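Local atomic coordinates of putative HMP/thiamine permease protein YkoE (Bacillus subtilis, PDB entry 5EDL), a protein that binds thiamine as the membrane-embedded S component of an energy-coupling factor transporter that probably imports thiamine or related hydroxymethylpyrimidine compounds. Residues Y40-G45 with I149-G154. Numbering follows the deposited sequence.
With VIB (3-(4-amino-2-methyl-pyrimidin-5-ylmethyl)-5-(2-hydroxy-ethyl)-4-methyl-thiazol-3-ium), chain B.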
# COMPACT_ATOMS: atom_id res chain seq x y z
N TYR A 40 5.47 -13.14 -10.44
CA TYR A 40 4.73 -11.93 -10.01
C TYR A 40 5.31 -11.28 -8.77
O TYR A 40 4.83 -10.23 -8.33
CB TYR A 40 3.24 -12.23 -9.79
CG TYR A 40 2.92 -13.32 -8.79
CD1 TYR A 40 3.33 -13.23 -7.46
CD2 TYR A 40 2.15 -14.41 -9.16
CE1 TYR A 40 3.02 -14.22 -6.54
CE2 TYR A 40 1.84 -15.40 -8.26
CZ TYR A 40 2.27 -15.31 -6.95
OH TYR A 40 1.95 -16.31 -6.08
N GLU A 41 6.35 -11.86 -8.19
CA GLU A 41 6.90 -11.28 -6.96
C GLU A 41 7.45 -9.85 -7.15
O GLU A 41 7.25 -9.00 -6.29
CB GLU A 41 7.98 -12.21 -6.38
CG GLU A 41 7.41 -13.54 -5.86
CD GLU A 41 6.52 -13.39 -4.62
OE1 GLU A 41 6.33 -12.26 -4.13
OE2 GLU A 41 6.02 -14.42 -4.12
N PRO A 42 8.12 -9.57 -8.28
CA PRO A 42 8.64 -8.21 -8.49
C PRO A 42 7.57 -7.11 -8.48
O PRO A 42 7.89 -5.97 -8.11
CB PRO A 42 9.29 -8.31 -9.88
CG PRO A 42 9.76 -9.72 -9.95
CD PRO A 42 8.62 -10.50 -9.31
N ILE A 43 6.34 -7.42 -8.87
CA ILE A 43 5.29 -6.40 -8.91
C ILE A 43 4.41 -6.44 -7.67
O ILE A 43 3.47 -5.65 -7.56
CB ILE A 43 4.37 -6.55 -10.16
CG1 ILE A 43 3.53 -7.83 -10.07
CG2 ILE A 43 5.18 -6.45 -11.46
CD1 ILE A 43 2.54 -8.03 -11.20
N TYR A 44 4.72 -7.33 -6.72
CA TYR A 44 3.80 -7.60 -5.62
C TYR A 44 3.45 -6.35 -4.80
O TYR A 44 2.30 -6.17 -4.40
CB TYR A 44 4.35 -8.69 -4.69
CG TYR A 44 3.24 -9.57 -4.14
CD1 TYR A 44 2.36 -9.10 -3.18
CD2 TYR A 44 3.05 -10.87 -4.62
CE1 TYR A 44 1.32 -9.89 -2.69
CE2 TYR A 44 2.02 -11.68 -4.14
CZ TYR A 44 1.16 -11.18 -3.18
OH TYR A 44 0.13 -11.96 -2.71
N GLY A 45 4.44 -5.50 -4.56
CA GLY A 45 4.24 -4.33 -3.72
C GLY A 45 3.16 -3.36 -4.21
O GLY A 45 2.66 -2.55 -3.43
N ILE A 149 12.45 -10.92 -2.79
CA ILE A 149 11.88 -10.12 -3.88
C ILE A 149 10.62 -9.39 -3.42
O ILE A 149 10.44 -8.21 -3.71
CB ILE A 149 11.54 -10.99 -5.11
CG1 ILE A 149 12.80 -11.68 -5.65
CG2 ILE A 149 10.89 -10.12 -6.19
CD1 ILE A 149 12.53 -12.69 -6.79
N ARG A 150 9.74 -10.08 -2.71
CA ARG A 150 8.51 -9.43 -2.26
C ARG A 150 8.81 -8.32 -1.25
O ARG A 150 8.12 -7.29 -1.23
CB ARG A 150 7.51 -10.42 -1.66
CG ARG A 150 6.09 -9.82 -1.54
CD ARG A 150 5.08 -10.79 -0.92
NE ARG A 150 4.89 -11.99 -1.75
CZ ARG A 150 3.97 -12.92 -1.51
NH1 ARG A 150 3.14 -12.81 -0.48
NH2 ARG A 150 3.88 -13.98 -2.32
N LEU A 151 9.81 -8.52 -0.40
CA LEU A 151 10.19 -7.48 0.56
C LEU A 151 10.70 -6.23 -0.18
O LEU A 151 10.31 -5.10 0.15
CB LEU A 151 11.25 -8.01 1.53
CG LEU A 151 10.75 -8.94 2.64
CD1 LEU A 151 11.90 -9.69 3.28
CD2 LEU A 151 9.97 -8.16 3.68
N ILE A 152 11.53 -6.43 -1.19
CA ILE A 152 12.05 -5.30 -1.95
C ILE A 152 10.94 -4.57 -2.70
O ILE A 152 10.89 -3.33 -2.73
CB ILE A 152 13.14 -5.75 -2.93
CG1 ILE A 152 14.34 -6.30 -2.16
CG2 ILE A 152 13.55 -4.59 -3.84
CD1 ILE A 152 15.38 -6.92 -3.01
N SER A 153 10.04 -5.35 -3.28
CA SER A 153 8.92 -4.81 -4.05
C SER A 153 7.97 -4.03 -3.14
O SER A 153 7.45 -2.99 -3.53
CB SER A 153 8.16 -5.94 -4.78
OG SER A 153 7.04 -5.44 -5.48
N GLY A 154 7.73 -4.55 -1.93
CA GLY A 154 6.95 -3.83 -0.94
C GLY A 154 7.62 -2.50 -0.57
O GLY A 154 6.96 -1.47 -0.47
CM2 VIB B . -5.68 -6.52 -2.81
N4A VIB B . -1.91 -9.63 -3.06
CM4 VIB B . -0.55 -12.50 -6.70
O1 VIB B . 0.49 -14.55 -3.59
C7 VIB B . -0.51 -15.53 -3.77
C6 VIB B . -1.14 -15.30 -5.12
C2 VIB B . -3.71 -12.38 -4.43
S1 VIB B . -3.25 -13.85 -4.16
C5 VIB B . -1.98 -14.04 -5.03
C4 VIB B . -1.69 -12.81 -5.72
N3 VIB B . -2.79 -11.76 -5.34
C7A VIB B . -2.79 -10.42 -5.92
C4A VIB B . -3.08 -9.04 -3.67
N3A VIB B . -3.80 -8.12 -3.02
C2A VIB B . -4.89 -7.57 -3.61
N1A VIB B . -5.25 -7.95 -4.88
C6A VIB B . -4.53 -8.88 -5.56
C5A VIB B . -3.43 -9.42 -4.94
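Arg150 reaches from its helix over the ring of Tyr44 and alongside the Glu41 carboxylate into the lining of the thiamine pocket. Its CB packs near Glu41 OE1 and its CG against Tyr44 CB; CD then lies over the Tyr44 ring, 4.0 Å from the centroid, in a CH-pi contact. A bend at chi3 (-62°) after an extended start lays the guanidinium flat on the same ring. CZ stands 3.8 Å from the centroid, with the planes 12° apart, a stacked cation-pi pair. At its edge the group grips Glu41 side-on: NE donates to OE1 (2.8 Å, 170°), which offers its syn lone pair, and NH2 donates to OE2 (2.8 Å). NH2 also forms a salt bridge with Asp129 OD2, itself hydrogen-bonded to the ligand, and NH1 is hydrogen-bonded to Ser125; ion pairs, a hydrogen bond and the stack together would hold the rotation of this buried group.

Thus backed, Tyr44 OH donates to O1 of VIB (2.8 Å) and accepts a weak bond from N4A. Methyl CM4 of VIB sits over the face of Tyr40, whose hydroxyl is hydrogen-bonded to Tyr135, a partner shared with Glu41 OE2.

Farther along the helix, Ser153 OG donates to Pro42 O from above the carbonyl plane and accepts from Gly45 N (2.8 Å), while Gly45 and Gly154 bring their CA atoms to 3.9 Å. Ile149 CG2 packs on Glu41 CB and the Pro42 ring. The contact therefore fastens the 40-45 segment, between helices 4-35 and 49-58, to helix 140-170, with helix 111-132 supplying Ser125 and Asp129 and helix 85-103 touching Tyr44 through Ile89 and Gln93.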